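Local coordinates for protein succinate dehydrogenase subunit A (PDB 7D6V) that probably oxidises succinate to fumarate as the FAD-binding flavoprotein subunit of succinate dehydrogenase, passing the electrons on toward the quinone pool, at residues A91-D96 and L432-R437; V24-E29 and A439-A444; G53-M58 and Q68-D73. One frame throughout, in Å; residues are numbered along the deposited sequence.

How the interactions relate
From the N terminus, helix 18-30 supplies the first half of interaction 2, whose loop stays open until 439-444 on helix 427-448. Both other contacts lie within that loop. Interaction 3 closes first, a short local loop from strand 54-55 to helix 67-76. Interaction 1 then runs from helix 84-102 back to 432-437, so 3 and 1 stand in series and no two loops cross. Helix 427-448 serves interactions 1 and 2, which touch where Arg437 O meets Glu26 CG at 3.4 Å. Interactions 1 and 3 also touch, with Pro95 CG 3.5 Å from Ala57 O, whereas the nearest atoms of 2 and 3 are about 14 Å apart.

Interaction 1: A91-D96 and L432-R437; sequences AQEAPD and LLVFGR. With FAD (flavin-adenine dinucleotide), chain D.
Val434 enters this contact on two unlike surfaces at once: CG1 lies 3.6 Å from the carboxylate oxygen Glu93 OE1, while CG2 rests on backbone, 3.9 Å from Ala94 CA. The axes of 91-96 and 432-437 make 100° and come within 9.0 Å, and 154 Å² is buried, which is consistent with a contact concentrated at one crossing point. With CG1 anti to the backbone N (chi1 172°), Val434 spreads both methyls toward 91-96; CG1 also sits 4.0 Å above the plane of the Phe435 ring, over its centre. Glu93 holds its chain extended beyond CG and slants across the valine. Its OE1 is 4.4 Å from Arg437 NH2, opposite charges too distant for a salt bridge, and the carboxylate's true ionic partner is Arg438, through OE2. The helix is kinked at Pro95 and Asp96, where neither N bonds to the preceding turn; the proline N has no hydrogen to give. On another side of helix 427-448, Leu432 faces the cofactor: its CD1 is 3.4 Å and its CD2 3.6 Å from O5' of FAD, the oxygen joining the ribityl chain to phosphate. Thus one helix meets 91-96 chiefly through Val434 and the ribityl-phosphate junction through Leu432, as part of the FAD pocket in the flavin-binding domain of this dehydrogenase family.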
# COMPACT_ATOMS: atom_id res chain seq x y z
N ALA A 91 8.17 23.11 14.55
CA ALA A 91 9.26 23.55 13.69
C ALA A 91 10.61 23.11 14.24
O ALA A 91 11.46 22.63 13.49
CB ALA A 91 9.22 25.07 13.52
N GLN A 92 10.82 23.26 15.54
CA GLN A 92 12.13 22.95 16.09
C GLN A 92 12.30 21.50 16.52
O GLN A 92 13.41 21.11 16.89
CB GLN A 92 12.47 23.88 17.26
CG GLN A 92 11.50 23.85 18.41
CD GLN A 92 11.62 25.08 19.28
OE1 GLN A 92 12.34 26.02 18.96
NE2 GLN A 92 10.90 25.09 20.40
N GLU A 93 11.25 20.68 16.47
CA GLU A 93 11.38 19.27 16.81
C GLU A 93 11.13 18.33 15.63
O GLU A 93 11.26 17.12 15.80
CB GLU A 93 10.42 18.91 17.95
CG GLU A 93 10.71 19.65 19.24
CD GLU A 93 9.82 19.20 20.37
OE1 GLU A 93 8.91 18.38 20.12
OE2 GLU A 93 10.02 19.66 21.51
N ALA A 94 10.79 18.85 14.46
CA ALA A 94 10.48 18.00 13.31
C ALA A 94 11.69 17.23 12.77
O ALA A 94 11.54 16.04 12.47
CB ALA A 94 9.85 18.83 12.19
N PRO A 95 12.87 17.84 12.59
CA PRO A 95 14.00 17.07 12.05
C PRO A 95 14.40 15.88 12.91
O PRO A 95 14.81 14.85 12.36
CB PRO A 95 15.12 18.11 11.97
CG PRO A 95 14.43 19.40 11.89
CD PRO A 95 13.23 19.26 12.75
N ASP A 96 14.30 16.00 14.23
CA ASP A 96 14.68 14.89 15.11
C ASP A 96 13.79 13.67 14.89
O ASP A 96 14.29 12.54 14.86
CB ASP A 96 14.61 15.34 16.57
CG ASP A 96 15.76 16.23 16.96
OD1 ASP A 96 16.88 16.01 16.47
OD2 ASP A 96 15.53 17.16 17.77
N LEU A 432 2.28 14.54 13.16
CA LEU A 432 1.99 13.24 13.74
C LEU A 432 3.11 12.79 14.67
O LEU A 432 2.87 12.48 15.84
CB LEU A 432 1.76 12.20 12.64
CG LEU A 432 0.61 12.45 11.68
CD1 LEU A 432 0.33 11.21 10.85
CD2 LEU A 432 -0.63 12.91 12.43
N LEU A 433 4.35 12.80 14.18
CA LEU A 433 5.46 12.32 14.98
C LEU A 433 5.71 13.23 16.18
O LEU A 433 5.79 12.75 17.32
CB LEU A 433 6.72 12.22 14.12
CG LEU A 433 6.57 11.48 12.79
CD1 LEU A 433 7.79 11.72 11.92
CD2 LEU A 433 6.37 10.00 13.03
N VAL A 434 5.80 14.54 15.94
CA VAL A 434 6.15 15.47 17.01
C VAL A 434 5.16 15.37 18.16
O VAL A 434 5.53 15.14 19.32
CB VAL A 434 6.24 16.90 16.46
CG1 VAL A 434 6.40 17.91 17.59
CG2 VAL A 434 7.37 17.03 15.47
N PHE A 435 3.87 15.46 17.84
CA PHE A 435 2.89 15.55 18.90
C PHE A 435 2.38 14.19 19.37
O PHE A 435 1.86 14.10 20.47
CB PHE A 435 1.74 16.46 18.47
CG PHE A 435 2.16 17.89 18.34
CD1 PHE A 435 2.33 18.46 17.09
CD2 PHE A 435 2.45 18.64 19.46
CE1 PHE A 435 2.75 19.77 16.97
CE2 PHE A 435 2.87 19.95 19.34
CZ PHE A 435 3.01 20.52 18.10
N GLY A 436 2.60 13.11 18.61
CA GLY A 436 2.44 11.79 19.18
C GLY A 436 3.47 11.52 20.26
O GLY A 436 3.14 10.99 21.32
N ARG A 437 4.73 11.90 20.00
CA ARG A 437 5.73 11.77 21.05
C ARG A 437 5.39 12.65 22.25
O ARG A 437 5.49 12.20 23.40
CB ARG A 437 7.11 12.14 20.50
CG ARG A 437 8.22 11.94 21.51
CD ARG A 437 9.55 12.37 20.97
NE ARG A 437 10.49 12.64 22.04
CZ ARG A 437 10.53 13.78 22.73
NH1 ARG A 437 11.43 13.94 23.69
NH2 ARG A 437 9.68 14.75 22.45
PA FAD D . -4.96 8.03 11.10
O1A FAD D . -3.68 7.27 11.05
O2A FAD D . -5.58 8.50 9.85
O5B FAD D . -6.03 7.09 11.82
C5B FAD D . -6.40 7.21 13.18
C4B FAD D . -6.53 5.83 13.80
O4B FAD D . -7.53 5.83 14.81
C3B FAD D . -6.96 4.75 12.83
O3B FAD D . -6.15 3.61 13.09
C2B FAD D . -8.37 4.43 13.21
O2B FAD D . -8.73 3.08 12.94
C1B FAD D . -8.35 4.68 14.69
N9A FAD D . -9.70 4.95 15.21
C8A FAD D . -10.53 5.91 14.81
N7A FAD D . -11.68 5.87 15.50
C5A FAD D . -11.59 4.86 16.37
C6A FAD D . -12.45 4.25 17.40
N6A FAD D . -13.67 4.74 17.66
N1A FAD D . -11.97 3.20 18.07
C2A FAD D . -10.75 2.70 17.84
N3A FAD D . -9.93 3.20 16.93
C4A FAD D . -10.28 4.26 16.17
N1 FAD D . -0.84 14.96 4.84
C2 FAD D . 0.37 15.36 4.41
O2 FAD D . 1.08 16.01 5.18
N3 FAD D . 0.84 15.09 3.19
C4 FAD D . 0.14 14.41 2.30
O4 FAD D . 0.60 14.17 1.18
C4X FAD D . -1.20 13.93 2.68
N5 FAD D . -1.97 13.23 1.83
C5X FAD D . -3.19 12.81 2.21
C6 FAD D . -3.96 12.09 1.32
C7 FAD D . -5.22 11.65 1.69
C7M FAD D . -6.07 10.87 0.74
C8 FAD D . -5.73 11.96 3.04
C8M FAD D . -7.09 11.49 3.45
C9 FAD D . -4.96 12.68 3.94
C9A FAD D . -3.71 13.11 3.56
N10 FAD D . -2.93 13.84 4.46
C10 FAD D . -1.66 14.26 4.04
C1' FAD D . -3.41 14.14 5.81
C2' FAD D . -2.72 13.22 6.81
O2' FAD D . -2.54 11.93 6.23
C3' FAD D . -3.54 13.02 8.07
O3' FAD D . -3.63 14.27 8.75
C4' FAD D . -2.87 12.01 8.99
O4' FAD D . -2.78 10.76 8.33
C5' FAD D . -3.64 11.81 10.28
O5' FAD D . -3.05 10.71 10.96
P FAD D . -3.55 10.20 12.38
O1P FAD D . -2.48 9.33 12.93
O2P FAD D . -4.01 11.36 13.19
O3P FAD D . -4.85 9.31 12.07

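Interaction 2: V24-E29 and A439-A444; sequences VIEARE and AGLGAA
Helix 18-30, which follows strand 11-14 and probably the GxGxxG turn of a Rossmann-type dinucleotide fold, is met here by helix 427-448 through Glu26 and Ala27 against Gly440 and Leu441. Segments 24-29 and 439-444 run 37° apart, with axes 7.7 Å apart at closest. Ala27 and Gly440 come closest, CA to CA 4.9 Å; the Ala27 methyl skirts the glycine, its CB 4.4 Å from Gly440 O. The bare Gly440 allows this approach, since its backbone lies against Glu26, whose CG is 3.9 Å from Gly440 C. Beside this pair Glu26 extends its aliphatic part over the turn at 440-441. CG is anti to the backbone N (chi1 177°), which places it 3.5 Å from Leu441 N. The chain then bends at chi2 (72°), and Glu26 and Leu441 lie alongside each other, pointing the same way. OE2 consequently ends 3.4 Å from Leu441 CD1, a polar atom against a methyl. The carboxylate looks to basic groups beyond the two segments, Arg22, Arg30 and Arg437, all of them long and weak ion pairs that would be expected to favour its ionised form. On the other side of helix 18-30, Val24 points away from 439-444 and packs on Val34, Val36 and Ile148. This helix-to-helix join, with a glycine at its closest point, is consistent with the Rossmann-type FAD-binding fold, its first helix packed against a helix from far along the chain.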
# COMPACT_ATOMS: atom_id res chain seq x y z
N VAL A 24 2.60 5.42 21.30
CA VAL A 24 2.80 4.11 21.91
C VAL A 24 4.29 3.85 22.14
O VAL A 24 4.70 3.38 23.20
CB VAL A 24 2.17 3.01 21.04
CG1 VAL A 24 2.52 1.64 21.59
CG2 VAL A 24 0.67 3.20 20.99
N ILE A 25 5.11 4.16 21.13
CA ILE A 25 6.55 3.96 21.26
C ILE A 25 7.10 4.80 22.40
O ILE A 25 7.88 4.32 23.23
CB ILE A 25 7.26 4.27 19.93
CG1 ILE A 25 6.81 3.29 18.85
CG2 ILE A 25 8.76 4.23 20.10
CD1 ILE A 25 7.15 3.72 17.45
N GLU A 26 6.68 6.07 22.48
CA GLU A 26 7.18 6.95 23.53
C GLU A 26 6.75 6.47 24.92
O GLU A 26 7.56 6.45 25.86
CB GLU A 26 6.70 8.38 23.29
CG GLU A 26 7.09 9.36 24.37
CD GLU A 26 8.57 9.70 24.35
OE1 GLU A 26 9.27 9.29 23.40
OE2 GLU A 26 9.03 10.38 25.29
N ALA A 27 5.49 6.06 25.06
CA ALA A 27 5.00 5.61 26.35
C ALA A 27 5.70 4.33 26.79
O ALA A 27 5.99 4.16 27.98
CB ALA A 27 3.48 5.39 26.29
N ARG A 28 5.98 3.43 25.86
CA ARG A 28 6.75 2.24 26.20
C ARG A 28 8.17 2.60 26.61
O ARG A 28 8.73 1.99 27.53
CB ARG A 28 6.76 1.25 25.04
CG ARG A 28 7.24 -0.15 25.43
CD ARG A 28 8.70 -0.34 25.08
NE ARG A 28 9.13 -1.73 25.18
CZ ARG A 28 10.40 -2.12 25.11
NH1 ARG A 28 11.35 -1.22 24.94
NH2 ARG A 28 10.71 -3.40 25.22
N GLU A 29 8.77 3.58 25.93
CA GLU A 29 10.13 3.99 26.30
C GLU A 29 10.17 4.54 27.72
O GLU A 29 11.11 4.26 28.47
CB GLU A 29 10.66 5.03 25.31
CG GLU A 29 10.87 4.51 23.90
CD GLU A 29 11.97 3.48 23.79
OE1 GLU A 29 12.94 3.55 24.57
OE2 GLU A 29 11.86 2.59 22.93
N ALA A 439 2.43 13.59 23.22
CA ALA A 439 1.27 13.02 23.90
C ALA A 439 1.64 11.81 24.73
O ALA A 439 1.17 11.66 25.87
CB ALA A 439 0.19 12.66 22.88
N GLY A 440 2.47 10.92 24.19
CA GLY A 440 2.93 9.78 24.97
C GLY A 440 3.70 10.21 26.20
O GLY A 440 3.49 9.66 27.29
N LEU A 441 4.57 11.20 26.06
CA LEU A 441 5.35 11.65 27.21
C LEU A 441 4.46 12.33 28.25
O LEU A 441 4.67 12.16 29.45
CB LEU A 441 6.47 12.59 26.73
CG LEU A 441 7.54 13.07 27.71
CD1 LEU A 441 8.81 13.38 26.93
CD2 LEU A 441 7.11 14.29 28.50
N GLY A 442 3.46 13.09 27.80
CA GLY A 442 2.55 13.71 28.74
C GLY A 442 1.71 12.70 29.49
O GLY A 442 1.47 12.84 30.69
N ALA A 443 1.26 11.65 28.79
CA ALA A 443 0.54 10.58 29.46
C ALA A 443 1.42 9.88 30.49
O ALA A 443 0.96 9.57 31.60
CB ALA A 443 0.02 9.58 28.43
N ALA A 444 2.68 9.62 30.14
CA ALA A 444 3.59 8.99 31.10
C ALA A 444 3.80 9.86 32.33
O ALA A 444 3.80 9.36 33.46
CB ALA A 444 4.92 8.67 30.42

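Interaction 3: G53-M58 and Q68-D73; sequences GCAAAM and QVHFGD
Ala55, at the end of short edge strand 54-55 in a three-stranded antiparallel sheet, makes the first touch: its CB points toward helix 67-76 and lies 3.7 Å from His70 CE1 and 3.8 Å from NE2. Its carbonyl oxygen has a weak bond from Ser430 OG besides. Ala56 turns its methyl away, to pack on Val98, and presents backbone to the histidine, with N 4.2 Å from CE1. Ala57 then centres an inverse gamma turn, closed by a weak bond from Met58 N to Ala56 O; its CB points back toward the helix. The chain passes the imidazole, and 130 Å² is buried between the segments, both sides summed. From the helix, His70 sends CG out anti to its backbone N (chi1 -167°), which carries the ring across to the strand. The far nitrogen, NE2, is fixed by a hydrogen bond to Asn427 OD1 on helix 427-448, and the His90 ring meets the imidazole at about 75°, which would be expected to limit its rotation. This part of the FAD-binding domain is close to the cofactor, the Ala55 side chain being about 7 Å from FAD. The ring edge is used on the strand side: Ala55 O lies near the imidazole plane, 3.4 Å from His70 CE1.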
# COMPACT_ATOMS: atom_id res chain seq x y z
N GLY A 53 5.21 14.23 1.63
CA GLY A 53 6.43 14.15 2.40
C GLY A 53 6.24 14.74 3.78
O GLY A 53 5.15 15.19 4.14
N CYS A 54 7.31 14.71 4.56
CA CYS A 54 7.35 15.30 5.89
C CYS A 54 8.13 16.60 5.83
O CYS A 54 9.30 16.60 5.42
CB CYS A 54 7.99 14.36 6.90
SG CYS A 54 7.01 12.94 7.35
N ALA A 55 7.52 17.69 6.26
CA ALA A 55 8.20 18.98 6.31
C ALA A 55 9.09 19.00 7.55
O ALA A 55 8.60 18.96 8.68
CB ALA A 55 7.19 20.12 6.34
N ALA A 56 10.40 19.04 7.33
CA ALA A 56 11.36 19.07 8.42
C ALA A 56 12.59 19.85 7.98
O ALA A 56 13.18 19.54 6.94
CB ALA A 56 11.76 17.66 8.86
N ALA A 57 12.98 20.85 8.77
CA ALA A 57 14.11 21.71 8.44
C ALA A 57 15.42 20.98 8.74
O ALA A 57 16.21 21.36 9.61
CB ALA A 57 14.02 23.03 9.20
N MET A 58 15.66 19.92 7.97
CA MET A 58 16.89 19.15 8.08
C MET A 58 18.06 19.81 7.36
O MET A 58 19.21 19.49 7.66
CB MET A 58 16.68 17.73 7.55
CG MET A 58 15.78 16.88 8.43
SD MET A 58 15.64 15.17 7.89
CE MET A 58 15.05 15.39 6.23
N GLN A 68 13.21 28.78 12.29
CA GLN A 68 12.54 30.07 12.21
C GLN A 68 11.81 30.24 10.88
O GLN A 68 10.68 30.73 10.84
CB GLN A 68 13.55 31.19 12.40
CG GLN A 68 14.04 31.35 13.83
CD GLN A 68 15.35 30.63 14.08
OE1 GLN A 68 15.72 29.71 13.36
NE2 GLN A 68 16.06 31.06 15.12
N VAL A 69 12.45 29.84 9.78
CA VAL A 69 11.82 29.94 8.47
C VAL A 69 10.60 29.04 8.38
O VAL A 69 9.54 29.44 7.89
CB VAL A 69 12.84 29.62 7.36
CG1 VAL A 69 12.18 29.68 6.00
CG2 VAL A 69 14.01 30.58 7.43
N HIS A 70 10.72 27.80 8.87
CA HIS A 70 9.59 26.88 8.88
C HIS A 70 8.47 27.40 9.76
O HIS A 70 7.29 27.27 9.42
CB HIS A 70 10.07 25.50 9.34
CG HIS A 70 9.08 24.40 9.10
ND1 HIS A 70 9.38 23.08 9.34
CD2 HIS A 70 7.81 24.42 8.65
CE1 HIS A 70 8.33 22.33 9.04
NE2 HIS A 70 7.37 23.12 8.62
N PHE A 71 8.81 27.98 10.91
CA PHE A 71 7.81 28.55 11.80
C PHE A 71 7.05 29.69 11.12
O PHE A 71 5.82 29.77 11.20
CB PHE A 71 8.47 29.03 13.09
CG PHE A 71 7.59 29.86 13.97
CD1 PHE A 71 6.54 29.28 14.66
CD2 PHE A 71 7.80 31.22 14.10
CE1 PHE A 71 5.73 30.04 15.47
CE2 PHE A 71 7.00 31.98 14.91
CZ PHE A 71 5.96 31.39 15.60
N GLY A 72 7.78 30.58 10.44
CA GLY A 72 7.12 31.66 9.72
C GLY A 72 6.24 31.15 8.59
O GLY A 72 5.16 31.68 8.35
N ASP A 73 6.70 30.12 7.89
CA ASP A 73 5.90 29.53 6.82
C ASP A 73 4.61 28.93 7.37
O ASP A 73 3.55 29.08 6.77
CB ASP A 73 6.71 28.47 6.08
CG ASP A 73 7.79 29.07 5.21
OD1 ASP A 73 7.86 30.31 5.12
OD2 ASP A 73 8.56 28.30 4.62